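Local coordinates for protein threonine synthase (PDB 4F4F) that probably catalyses the pyridoxal phosphate-dependent conversion of O-phospho-L-homoserine and water into L-threonine and phosphate, the last step of threonine biosynthesis, at residues I167-G172 against V177-M182; F210-F215 against I457-V462; A230-Q235 against S318-R323; E378-L381 against G385-L388. All blocks are in the same frame, centred on the assembly; numbering follows the deposited sequence.

Contact 1 of 4, residues I167-G172 against V177-M182; sequences ILFPNG and VQQRQM
In the beta-alpha-beta unit formed by strand 163-170, helix 176-183 and strand 190-196, Met182 of the helix lies across the aromatic ring of Phe169 on the first strand. The methyl does the touching. Met182 CE sits over one face of the Phe169 ring, displaced toward its rim, 4.0 Å from the ring centroid and 26° off the normal, in a CH-pi contact. CD2 and CG of Phe169 are both 3.7 Å from Met182 CE. The sulfur stands farther off, with Met182 SD 4.7 Å from the Phe169 centroid in an oblique Met-aromatic contact. A bend at the last torsion (chi3 -82°) folds CE back over the ring and leaves SD to meet Ile167 CG2 at 3.8 Å, where the two side chains cross at about a right angle. Strand and helix run nearly antiparallel, as the return leg of such a crossover does, with Ile154 of helix 148-157 closing in on both Ile167 and Met182. At another part of the Phe169 ring, CE1 of Phe169 meets OE1 of Gln179 at 3.5 Å in an oblique approach, the amide and ring planes about 44° apart. The polar end of Gln179 has partners of its own: NE2 bonds to OE1 of Glu446, while a water donates to Gln179 OE1 at 2.7 Å and accepts from Gly172 N at 3.1 Å, bridging the helix to the turn that follows the strand.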
loop_
_atom_site.group_PDB
_atom_site.type_symbol
_atom_site.label_atom_id
_atom_site.label_comp_id
_atom_site.label_asym_id
_atom_site.label_seq_id
_atom_site.Cartn_x
_atom_site.Cartn_y
_atom_site.Cartn_z
ATOM N N ILE A 167 6.748 -13.657 9.657
ATOM C CA ILE A 167 6.601 -12.280 10.094
ATOM C C ILE A 167 7.051 -12.183 11.543
ATOM O O ILE A 167 6.551 -12.923 12.435
ATOM C CB ILE A 167 5.157 -11.821 9.987
ATOM C CG1 ILE A 167 4.672 -11.813 8.515
ATOM C CG2 ILE A 167 5.011 -10.453 10.676
ATOM C CD1 ILE A 167 5.393 -10.854 7.571
ATOM N N LEU A 168 7.995 -11.281 11.769
ATOM C CA LEU A 168 8.499 -10.999 13.079
ATOM C C LEU A 168 7.771 -9.754 13.623
ATOM O O LEU A 168 7.671 -8.719 12.929
ATOM C CB LEU A 168 10.014 -10.726 12.990
ATOM C CG LEU A 168 10.998 -11.843 12.613
ATOM C CD1 LEU A 168 10.777 -12.411 11.219
ATOM C CD2 LEU A 168 12.427 -11.375 12.764
ATOM N N PHE A 169 7.288 -9.861 14.855
ATOM C CA PHE A 169 6.633 -8.760 15.551
ATOM C C PHE A 169 7.039 -8.750 17.020
ATOM O O PHE A 169 7.465 -9.782 17.551
ATOM C CB PHE A 169 5.123 -8.871 15.411
ATOM C CG PHE A 169 4.519 -10.101 16.028
ATOM C CD1 PHE A 169 4.091 -10.081 17.340
ATOM C CD2 PHE A 169 4.309 -11.244 15.272
ATOM C CE1 PHE A 169 3.515 -11.187 17.904
ATOM C CE2 PHE A 169 3.757 -12.384 15.858
ATOM C CZ PHE A 169 3.358 -12.345 17.163
ATOM N N PRO A 170 6.933 -7.592 17.674
ATOM C CA PRO A 170 7.472 -7.504 19.034
ATOM C C PRO A 170 6.552 -8.156 20.050
ATOM O O PRO A 170 5.357 -7.837 20.117
ATOM C CB PRO A 170 7.593 -6.009 19.275
ATOM C CG PRO A 170 6.622 -5.386 18.323
ATOM C CD PRO A 170 6.612 -6.268 17.118
ATOM N N ASN A 171 7.119 -9.049 20.854
ATOM C CA ASN A 171 6.375 -9.786 21.839
ATOM C C ASN A 171 5.657 -8.834 22.803
ATOM O O ASN A 171 6.252 -7.906 23.331
ATOM C CB ASN A 171 7.320 -10.736 22.594
ATOM C CG ASN A 171 6.601 -11.586 23.599
ATOM O OD1 ASN A 171 6.711 -11.388 24.814
ATOM N ND2 ASN A 171 5.861 -12.538 23.105
ATOM N N GLY A 172 4.362 -9.051 22.973
ATOM C CA GLY A 172 3.558 -8.295 23.914
ATOM C C GLY A 172 3.269 -6.857 23.540
ATOM O O GLY A 172 2.601 -6.151 24.309
ATOM N N VAL A 177 -6.290 -7.070 18.288
ATOM C CA VAL A 177 -6.874 -7.381 16.972
ATOM C C VAL A 177 -5.775 -7.716 15.933
ATOM O O VAL A 177 -5.813 -8.749 15.247
ATOM C CB VAL A 177 -7.743 -6.214 16.420
ATOM C CG1 VAL A 177 -8.139 -6.458 14.968
ATOM C CG2 VAL A 177 -9.004 -6.014 17.256
ATOM N N GLN A 178 -4.782 -6.837 15.855
ATOM C CA GLN A 178 -3.691 -7.009 14.907
ATOM C C GLN A 178 -2.942 -8.314 15.149
ATOM O O GLN A 178 -2.646 -9.045 14.192
ATOM C CB GLN A 178 -2.729 -5.802 14.954
ATOM C CG GLN A 178 -3.229 -4.577 14.183
ATOM C CD GLN A 178 -4.304 -3.788 14.907
ATOM O OE1 GLN A 178 -4.748 -4.172 15.998
ATOM N NE2 GLN A 178 -4.740 -2.672 14.300
ATOM N N GLN A 179 -2.640 -8.636 16.409
ATOM C CA GLN A 179 -1.919 -9.879 16.676
ATOM C C GLN A 179 -2.714 -11.135 16.261
ATOM O O GLN A 179 -2.159 -12.086 15.664
ATOM C CB GLN A 179 -1.472 -9.993 18.142
ATOM C CG GLN A 179 -0.570 -11.202 18.366
ATOM C CD GLN A 179 -0.043 -11.303 19.783
ATOM O OE1 GLN A 179 0.902 -10.611 20.143
ATOM N NE2 GLN A 179 -0.649 -12.166 20.589
ATOM N N ARG A 180 -4.001 -11.137 16.571
ATOM C CA ARG A 180 -4.841 -12.278 16.250
ATOM C C ARG A 180 -4.910 -12.511 14.746
ATOM O O ARG A 180 -4.899 -13.644 14.309
ATOM C CB ARG A 180 -6.225 -12.105 16.835
ATOM C CG ARG A 180 -6.221 -12.190 18.344
ATOM C CD ARG A 180 -7.607 -12.414 18.897
ATOM N NE ARG A 180 -7.720 -13.729 19.530
ATOM C CZ ARG A 180 -7.387 -13.996 20.795
ATOM N NH1 ARG A 180 -7.513 -15.232 21.270
ATOM N NH2 ARG A 180 -6.923 -13.044 21.604
ATOM N N GLN A 181 -4.943 -11.439 13.954
ATOM C CA GLN A 181 -4.940 -11.598 12.501
ATOM C C GLN A 181 -3.652 -12.231 11.976
ATOM O O GLN A 181 -3.664 -12.927 10.957
ATOM C CB GLN A 181 -5.256 -10.261 11.803
ATOM C CG GLN A 181 -6.711 -9.847 12.060
ATOM C CD GLN A 181 -7.406 -9.161 10.892
ATOM O OE1 GLN A 181 -7.222 -7.953 10.692
ATOM N NE2 GLN A 181 -8.290 -9.906 10.171
ATOM N N MET A 182 -2.533 -12.014 12.659
ATOM C CA MET A 182 -1.301 -12.663 12.235
ATOM C C MET A 182 -1.218 -14.116 12.673
ATOM O O MET A 182 -0.627 -14.963 11.974
ATOM C CB MET A 182 -0.074 -11.910 12.783
ATOM C CG MET A 182 0.157 -10.573 12.113
ATOM S SD MET A 182 1.803 -9.992 12.570
ATOM C CE MET A 182 1.405 -9.293 14.168
HETATM O O HOH W 1 3.100 -11.486 21.521
#

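Contact 2 of 4, residues F210-F215 against I457-V462; sequences FNDLEF and IVEEYV
Glu459 and Val462, one turn apart on helix 455-465, both meet the ring of Phe215. Just ahead of them, Val458 packs on Leu168 of strand 163-170 and on Met209 of helix 199-211, a methionine that also touches Glu459 and Phe215. Glu459 lays its side chain over the ring. Its CG stands over one face of Phe215, 3.7 Å from the centroid and 16° off the normal, in a CH-pi contact, and CB of Glu459 approaches Phe215 CE1 to 3.5 Å. The extended chain then carries the carboxylate onward so that its plane lies stacked on the ring, only 6° from parallel. Over the CG side of the ring, OE2 of Glu459 comes within 2.9 Å of OD2 of Asp212. Both atoms are nominal acceptors, and Glu459 is buried, so a spacing this short suggests that one of the two acids may be protonated. Asp212 has a second task at the break between helices 199-211 and 213-219. It is the N-cap of the latter, its OD1 accepting from Phe215 N at 3.3 Å, with the donor well above the carboxylate plane. Phe215 thus serves twice, its N bonded to Asp212 and its ring stacked on Glu459. Helix 455-465 follows strand 449-452, at one edge of the five-stranded parallel sheet, and Val462 continues its packing on strand 163-170 by touching Phe166. With CG1 anti to the backbone N (chi1 166°), Val462 directs that methyl to within 3.8 Å of Phe215 CZ, obliquely to the ring.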
loop_
_atom_site.group_PDB
_atom_site.type_symbol
_atom_site.label_atom_id
_atom_site.label_comp_id
_atom_site.label_asym_id
_atom_site.label_seq_id
_atom_site.Cartn_x
_atom_site.Cartn_y
_atom_site.Cartn_z
ATOM N N PHE A 210 18.605 -10.341 5.310
ATOM C CA PHE A 210 18.808 -9.898 3.923
ATOM C C PHE A 210 20.256 -9.583 3.573
ATOM O O PHE A 210 20.638 -9.712 2.416
ATOM C CB PHE A 210 17.859 -8.767 3.526
ATOM C CG PHE A 210 16.509 -9.271 3.138
ATOM C CD1 PHE A 210 16.306 -9.842 1.893
ATOM C CD2 PHE A 210 15.474 -9.253 4.030
ATOM C CE1 PHE A 210 15.066 -10.353 1.545
ATOM C CE2 PHE A 210 14.229 -9.760 3.696
ATOM C CZ PHE A 210 14.022 -10.313 2.451
ATOM N N ASN A 211 21.056 -9.220 4.572
ATOM C CA ASN A 211 22.492 -9.011 4.399
ATOM C C ASN A 211 23.294 -10.296 4.350
ATOM O O ASN A 211 24.444 -10.292 3.956
ATOM C CB ASN A 211 23.035 -8.155 5.536
ATOM C CG ASN A 211 22.541 -6.731 5.466
ATOM O OD1 ASN A 211 22.214 -6.229 4.395
ATOM N ND2 ASN A 211 22.478 -6.072 6.616
ATOM N N ASP A 212 22.711 -11.384 4.824
ATOM C CA ASP A 212 23.381 -12.660 4.824
ATOM C C ASP A 212 23.070 -13.304 3.470
ATOM O O ASP A 212 22.008 -13.919 3.268
ATOM C CB ASP A 212 22.898 -13.499 6.000
ATOM C CG ASP A 212 23.630 -14.794 6.124
ATOM O OD1 ASP A 212 24.309 -15.206 5.153
ATOM O OD2 ASP A 212 23.474 -15.425 7.169
ATOM N N LEU A 213 23.993 -13.134 2.529
ATOM C CA LEU A 213 23.726 -13.503 1.146
ATOM C C LEU A 213 23.613 -15.019 0.946
ATOM O O LEU A 213 22.755 -15.469 0.180
ATOM C CB LEU A 213 24.737 -12.848 0.206
ATOM C CG LEU A 213 24.669 -11.314 0.220
ATOM C CD1 LEU A 213 25.625 -10.743 -0.812
ATOM C CD2 LEU A 213 23.243 -10.814 -0.022
ATOM N N GLU A 214 24.413 -15.797 1.668
ATOM C CA GLU A 214 24.311 -17.264 1.619
ATOM C C GLU A 214 22.926 -17.729 2.095
ATOM O O GLU A 214 22.280 -18.608 1.492
ATOM C CB GLU A 214 25.418 -17.896 2.482
ATOM C CG GLU A 214 25.459 -19.434 2.509
ATOM C CD GLU A 214 24.559 -20.078 3.582
ATOM O OE1 GLU A 214 24.328 -19.479 4.665
ATOM O OE2 GLU A 214 24.065 -21.206 3.341
ATOM N N PHE A 215 22.486 -17.134 3.193
ATOM C CA PHE A 215 21.182 -17.443 3.771
ATOM C C PHE A 215 20.056 -17.113 2.791
ATOM O O PHE A 215 19.182 -17.937 2.558
ATOM C CB PHE A 215 21.002 -16.682 5.082
ATOM C CG PHE A 215 19.685 -16.924 5.744
ATOM C CD1 PHE A 215 19.468 -18.079 6.481
ATOM C CD2 PHE A 215 18.669 -16.006 5.635
ATOM C CE1 PHE A 215 18.250 -18.315 7.085
ATOM C CE2 PHE A 215 17.442 -16.227 6.257
ATOM C CZ PHE A 215 17.230 -17.386 6.965
ATOM N N ILE A 457 19.251 -17.525 15.912
ATOM C CA ILE A 457 18.038 -18.213 16.370
ATOM C C ILE A 457 16.924 -18.084 15.297
ATOM O O ILE A 457 16.304 -19.078 14.919
ATOM C CB ILE A 457 17.556 -17.674 17.748
ATOM C CG1 ILE A 457 18.559 -18.065 18.854
ATOM C CG2 ILE A 457 16.141 -18.167 18.059
ATOM C CD1 ILE A 457 18.235 -17.511 20.248
ATOM N N VAL A 458 16.705 -16.869 14.794
ATOM C CA VAL A 458 15.655 -16.626 13.803
ATOM C C VAL A 458 16.011 -17.364 12.494
ATOM O O VAL A 458 15.147 -18.013 11.893
ATOM C CB VAL A 458 15.406 -15.114 13.571
ATOM C CG1 VAL A 458 14.406 -14.904 12.447
ATOM C CG2 VAL A 458 14.900 -14.439 14.846
ATOM N N GLU A 459 17.287 -17.326 12.090
ATOM C CA GLU A 459 17.645 -17.958 10.816
ATOM C C GLU A 459 17.432 -19.456 10.923
ATOM O O GLU A 459 16.960 -20.072 9.976
ATOM C CB GLU A 459 19.097 -17.681 10.412
ATOM C CG GLU A 459 19.316 -16.298 9.829
ATOM C CD GLU A 459 20.737 -16.080 9.335
ATOM O OE1 GLU A 459 21.580 -16.963 9.570
ATOM O OE2 GLU A 459 21.015 -15.041 8.693
ATOM N N GLU A 460 17.789 -20.043 12.069
ATOM C CA GLU A 460 17.605 -21.496 12.281
ATOM C C GLU A 460 16.112 -21.867 12.212
ATOM O O GLU A 460 15.731 -22.890 11.637
ATOM C CB GLU A 460 18.241 -21.989 13.620
ATOM N N TYR A 461 15.266 -21.047 12.812
ATOM C CA TYR A 461 13.818 -21.315 12.756
ATOM C C TYR A 461 13.358 -21.277 11.305
ATOM O O TYR A 461 12.671 -22.184 10.835
ATOM C CB TYR A 461 12.984 -20.349 13.646
ATOM C CG TYR A 461 11.511 -20.686 13.596
ATOM C CD1 TYR A 461 10.741 -20.305 12.497
ATOM C CD2 TYR A 461 10.884 -21.429 14.617
ATOM C CE1 TYR A 461 9.406 -20.663 12.393
ATOM C CE2 TYR A 461 9.527 -21.760 14.527
ATOM C CZ TYR A 461 8.801 -21.381 13.413
ATOM O OH TYR A 461 7.454 -21.689 13.256
ATOM N N VAL A 462 13.778 -20.259 10.574
ATOM C CA VAL A 462 13.348 -20.131 9.189
ATOM C C VAL A 462 13.860 -21.299 8.334
ATOM O O VAL A 462 13.108 -21.874 7.558
ATOM C CB VAL A 462 13.803 -18.785 8.579
ATOM C CG1 VAL A 462 13.655 -18.807 7.059
ATOM C CG2 VAL A 462 13.027 -17.630 9.196
#

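Contact 3 of 4, residues A230-Q235 against S318-R323; sequences ARIMPQ and SSNFER
The end of Ile232 meets the polar groups of Asn320 and Arg323 in this buried contact. Its CD1 is 3.5 Å from OD1 of Asn320 and 3.6 Å from NH1 of Arg323, coming obliquely to the guanidinium. With CG1 anti to the carbonyl carbon and chi2 at -179°, the isoleucine is fully stretched, and this single methyl makes the whole approach. Ile232 and Asn320 arrive from opposite directions, whereas Arg323 runs past the isoleucine, its CD 3.8 Å from Ile232 CD1. The two polar partners are joined to each other: NH1 of Arg323 gives Asn320 OD1 a weak, bent hydrogen bond of 2.7 Å, the oxygen lying in the guanidinium plane at its edge.

Further out, the Asn320 amide is positioned by its ND2, which bonds to the carbonyl of Ser226, and Arg323 is held by NH1 bonding to Ile227 O and NH2 to Tyr35 O. Asn320 belongs to the type I beta turn from Ser318 to Phe321 that leads into helix 321-328. Its backbone is bonded to Asn261, a residue of the pyridoxal phosphate site, and its side chain is about 6 Å from the cofactor.

The methyl probably keeps solvent from this side of a guanidinium whose NH1 and NH2 bond to main-chain carbonyls, and NH1 weakly to the Asn320 amide; these dipoles would be expected to stabilise the buried charge.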
loop_
_atom_site.group_PDB
_atom_site.type_symbol
_atom_site.label_atom_id
_atom_site.label_comp_id
_atom_site.label_asym_id
_atom_site.label_seq_id
_atom_site.Cartn_x
_atom_site.Cartn_y
_atom_site.Cartn_z
ATOM N N ALA A 230 4.466 -4.455 -7.543
ATOM C CA ALA A 230 3.151 -5.154 -7.414
ATOM C C ALA A 230 2.383 -4.797 -6.140
ATOM O O ALA A 230 1.185 -5.124 -6.010
ATOM C CB ALA A 230 3.325 -6.660 -7.555
ATOM N N ARG A 231 3.007 -4.100 -5.203
ATOM C CA ARG A 231 2.213 -3.444 -4.160
ATOM C C ARG A 231 1.526 -2.222 -4.696
ATOM O O ARG A 231 0.564 -1.720 -4.087
ATOM C CB ARG A 231 3.071 -3.019 -2.945
ATOM C CG ARG A 231 3.449 -4.163 -2.025
ATOM C CD ARG A 231 2.322 -4.529 -1.066
ATOM N NE ARG A 231 2.195 -3.521 -0.031
ATOM C CZ ARG A 231 2.947 -3.463 1.075
ATOM N NH1 ARG A 231 3.876 -4.381 1.333
ATOM N NH2 ARG A 231 2.786 -2.457 1.940
ATOM N N ILE A 232 2.056 -1.648 -5.777
ATOM C CA ILE A 232 1.433 -0.431 -6.290
ATOM C C ILE A 232 0.447 -0.741 -7.396
ATOM O O ILE A 232 -0.673 -0.289 -7.374
ATOM C CB ILE A 232 2.473 0.565 -6.800
ATOM C CG1 ILE A 232 3.332 1.053 -5.610
ATOM C CG2 ILE A 232 1.778 1.738 -7.507
ATOM C CD1 ILE A 232 4.373 2.070 -6.044
ATOM N N MET A 233 0.873 -1.541 -8.362
ATOM C CA MET A 233 0.073 -1.796 -9.547
ATOM C C MET A 233 -1.418 -2.081 -9.280
ATOM O O MET A 233 -2.269 -1.515 -9.939
ATOM C CB MET A 233 0.712 -2.947 -10.329
ATOM C CG MET A 233 -0.046 -3.362 -11.553
ATOM S SD MET A 233 0.769 -4.795 -12.289
ATOM C CE MET A 233 -0.387 -6.081 -11.914
ATOM N N PRO A 234 -1.753 -2.980 -8.348
ATOM C CA PRO A 234 -3.173 -3.313 -8.204
ATOM C C PRO A 234 -4.057 -2.155 -7.732
ATOM O O PRO A 234 -5.293 -2.180 -7.881
ATOM C CB PRO A 234 -3.172 -4.445 -7.180
ATOM C CG PRO A 234 -1.794 -5.008 -7.193
ATOM C CD PRO A 234 -0.912 -3.828 -7.488
ATOM N N GLN A 235 -3.429 -1.182 -7.095
ATOM C CA GLN A 235 -4.149 -0.073 -6.525
ATOM C C GLN A 235 -4.678 0.895 -7.589
ATOM O O GLN A 235 -5.628 1.638 -7.329
ATOM C CB GLN A 235 -3.258 0.626 -5.538
ATOM C CG GLN A 235 -2.918 -0.269 -4.369
ATOM C CD GLN A 235 -2.326 0.501 -3.215
ATOM O OE1 GLN A 235 -1.130 0.403 -2.960
ATOM N NE2 GLN A 235 -3.181 1.356 -2.522
ATOM N N SER A 318 9.182 8.938 2.687
ATOM C CA SER A 318 8.109 8.300 1.960
ATOM C C SER A 318 8.717 7.413 0.850
ATOM O O SER A 318 9.218 7.929 -0.149
ATOM C CB SER A 318 7.203 9.372 1.393
ATOM O OG SER A 318 6.066 8.819 0.804
ATOM N N SER A 319 8.634 6.105 1.028
ATOM C CA SER A 319 9.441 5.177 0.237
ATOM C C SER A 319 9.191 5.251 -1.290
ATOM O O SER A 319 10.111 5.092 -2.073
ATOM C CB SER A 319 9.251 3.750 0.748
ATOM O OG SER A 319 7.976 3.259 0.340
ATOM N N ASN A 320 7.972 5.536 -1.718
ATOM C CA ASN A 320 7.683 5.598 -3.148
ATOM C C ASN A 320 7.689 6.989 -3.749
ATOM O O ASN A 320 7.439 7.152 -4.935
ATOM C CB ASN A 320 6.348 4.940 -3.418
ATOM C CG ASN A 320 6.401 3.454 -3.185
ATOM O OD1 ASN A 320 7.104 2.766 -3.887
ATOM N ND2 ASN A 320 5.701 2.964 -2.179
ATOM N N PHE A 321 7.982 8.002 -2.931
ATOM C CA PHE A 321 8.058 9.386 -3.476
ATOM C C PHE A 321 9.067 9.483 -4.635
ATOM O O PHE A 321 8.857 10.225 -5.592
ATOM C CB PHE A 321 8.420 10.361 -2.362
ATOM C CG PHE A 321 8.334 11.809 -2.756
ATOM C CD1 PHE A 321 7.158 12.348 -3.237
ATOM C CD2 PHE A 321 9.428 12.634 -2.597
ATOM C CE1 PHE A 321 7.080 13.699 -3.576
ATOM C CE2 PHE A 321 9.362 13.963 -2.956
ATOM C CZ PHE A 321 8.187 14.500 -3.432
ATOM N N GLU A 322 10.126 8.688 -4.551
ATOM C CA GLU A 322 11.134 8.579 -5.608
ATOM C C GLU A 322 10.543 8.264 -6.970
ATOM O O GLU A 322 11.065 8.752 -7.970
ATOM C CB GLU A 322 12.222 7.536 -5.236
ATOM C CG GLU A 322 13.272 7.299 -6.321
ATOM C CD GLU A 322 14.393 6.361 -5.899
ATOM O OE1 GLU A 322 14.520 6.054 -4.689
ATOM O OE2 GLU A 322 15.161 5.968 -6.784
ATOM N N ARG A 323 9.454 7.491 -7.024
ATOM C CA ARG A 323 8.832 7.203 -8.304
ATOM C C ARG A 323 8.277 8.502 -8.895
ATOM O O ARG A 323 8.471 8.786 -10.103
ATOM C CB ARG A 323 7.761 6.120 -8.190
ATOM C CG ARG A 323 8.309 4.725 -8.120
ATOM C CD ARG A 323 7.208 3.683 -7.917
ATOM N NE ARG A 323 7.642 2.342 -8.317
ATOM C CZ ARG A 323 7.984 1.364 -7.486
ATOM N NH1 ARG A 323 7.954 1.506 -6.162
ATOM N NH2 ARG A 323 8.379 0.202 -7.960
#

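Contact 4 of 4, residues E378-L381 against G385-L388; sequences ESVL and GYLL
Val380 and Leu388 cross at about a right angle, the tip of the leucine resting on the branch point of the valine. CD1 of Leu388 lies 3.7 Å from Val380 CB and reaches both methyls as well, so it sits across the fork instead of beside one arm. The valine points CG1 anti to its backbone N (chi1 179°), and that methyl also meets Tyr386: it comes closest to the carbonyl, 3.6 Å from Tyr386 O, and stands near the plane of the phenol ring at its edge, 4.1 Å from Tyr386 CB. Leu388 CD2 lies in the ring plane too, so the tyrosine presents an edge to both aliphatic groups. On another side of the helix, Leu381 sends CD2 to 4.2 Å from Leu387 CD1, and its CD1 rests at 3.9 Å on the carbonyl carbon of Gly385. The backbone turn itself is at Gly385, the first residue to leave the helical conformation, with positive phi (77°); its N donates to Leu381 O at 2.8 Å, from above the carbonyl plane. This is consistent with an alpha-L type C-cap. Next along, Tyr386 O receives a CA-H...O contact from Leu381 CA at 3.3 Å. The segment 385-388 thereby doubles back past the last turn of helix 370-384 and leads into helix 390-402, whose Ala393 and Val396 pack on Leu388. Leu387 and Leu381 both lean on Cys428 of helix 421-428, and the hydroxyl of Tyr386 bonds to Glu107 at the end of strand 103-107.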
loop_
_atom_site.group_PDB
_atom_site.type_symbol
_atom_site.label_atom_id
_atom_site.label_comp_id
_atom_site.label_asym_id
_atom_site.label_seq_id
_atom_site.Cartn_x
_atom_site.Cartn_y
_atom_site.Cartn_z
ATOM N N GLU A 378 -15.557 12.933 14.966
ATOM C CA GLU A 378 -16.751 13.285 15.710
ATOM C C GLU A 378 -17.779 14.028 14.847
ATOM O O GLU A 378 -18.949 13.689 14.907
ATOM C CB GLU A 378 -16.383 14.073 16.965
ATOM C CG GLU A 378 -17.504 14.124 17.989
ATOM C CD GLU A 378 -18.515 15.201 17.693
ATOM O OE1 GLU A 378 -18.194 16.139 16.923
ATOM O OE2 GLU A 378 -19.628 15.133 18.247
ATOM N N SER A 379 -17.351 14.987 14.013
ATOM C CA SER A 379 -18.306 15.730 13.178
ATOM C C SER A 379 -18.946 14.864 12.109
ATOM O O SER A 379 -20.137 14.961 11.914
ATOM C CB SER A 379 -17.742 17.008 12.511
ATOM O OG SER A 379 -16.770 16.701 11.567
ATOM N N VAL A 380 -18.164 14.049 11.413
ATOM C CA VAL A 380 -18.734 13.148 10.395
ATOM C C VAL A 380 -19.724 12.129 11.011
ATOM O O VAL A 380 -20.783 11.858 10.431
ATOM C CB VAL A 380 -17.657 12.473 9.536
ATOM C CG1 VAL A 380 -18.288 11.540 8.520
ATOM C CG2 VAL A 380 -16.832 13.524 8.796
ATOM N N LEU A 381 -19.424 11.600 12.196
ATOM C CA LEU A 381 -20.405 10.738 12.889
ATOM C C LEU A 381 -21.665 11.526 13.198
ATOM O O LEU A 381 -22.781 11.076 12.923
ATOM C CB LEU A 381 -19.845 10.150 14.177
ATOM C CG LEU A 381 -20.756 9.134 14.865
ATOM C CD1 LEU A 381 -21.075 7.918 14.009
ATOM C CD2 LEU A 381 -20.098 8.707 16.148
ATOM N N GLY A 385 -23.833 10.189 10.503
ATOM C CA GLY A 385 -24.009 8.841 11.032
ATOM C C GLY A 385 -22.905 7.882 10.584
ATOM O O GLY A 385 -23.038 6.686 10.756
ATOM N N TYR A 386 -21.835 8.423 10.005
ATOM C CA TYR A 386 -20.761 7.667 9.421
ATOM C C TYR A 386 -19.481 7.694 10.269
ATOM O O TYR A 386 -18.986 8.746 10.644
ATOM C CB TYR A 386 -20.474 8.149 7.974
ATOM C CG TYR A 386 -19.495 7.286 7.256
ATOM C CD1 TYR A 386 -19.891 6.097 6.655
ATOM C CD2 TYR A 386 -18.148 7.612 7.204
ATOM C CE1 TYR A 386 -18.990 5.267 6.013
ATOM C CE2 TYR A 386 -17.230 6.755 6.594
ATOM C CZ TYR A 386 -17.665 5.593 5.994
ATOM O OH TYR A 386 -16.757 4.753 5.376
ATOM N N LEU A 387 -18.943 6.506 10.559
ATOM C CA LEU A 387 -17.837 6.366 11.480
ATOM C C LEU A 387 -16.521 6.143 10.717
ATOM O O LEU A 387 -16.365 5.140 10.034
ATOM C CB LEU A 387 -18.082 5.181 12.401
ATOM C CG LEU A 387 -17.063 5.050 13.527
ATOM C CD1 LEU A 387 -17.081 6.254 14.485
ATOM C CD2 LEU A 387 -17.344 3.742 14.259
ATOM N N LEU A 388 -15.578 7.075 10.868
ATOM C CA LEU A 388 -14.240 6.976 10.282
ATOM C C LEU A 388 -13.182 6.498 11.291
ATOM O O LEU A 388 -13.187 6.871 12.470
ATOM C CB LEU A 388 -13.786 8.354 9.779
ATOM C CG LEU A 388 -14.557 8.985 8.625
ATOM C CD1 LEU A 388 -14.656 10.500 8.777
ATOM C CD2 LEU A 388 -13.933 8.566 7.281
#

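In the fold
Contact 3 lies nearest the middle of the chain, about 7 Å from its centre, and is buried beside the cofactor pocket; a lone methyl meets a polar network. Contacts 1 and 2 are also buried but lie farther out, and they involve the same five-stranded parallel sheet: strand 163-170 takes part in contact 1, while its Leu168 touches Val458 of contact 2. Both lay a side-chain carbon over a phenylalanine face, a thioether methyl in contact 1 and the CG of a glutamate in contact 2, which adds a pair of acids. Contact 4, partly buried and about 47 Å between centres from contact 2, closes a helix end with a backbone hydrogen bond and aliphatic packing.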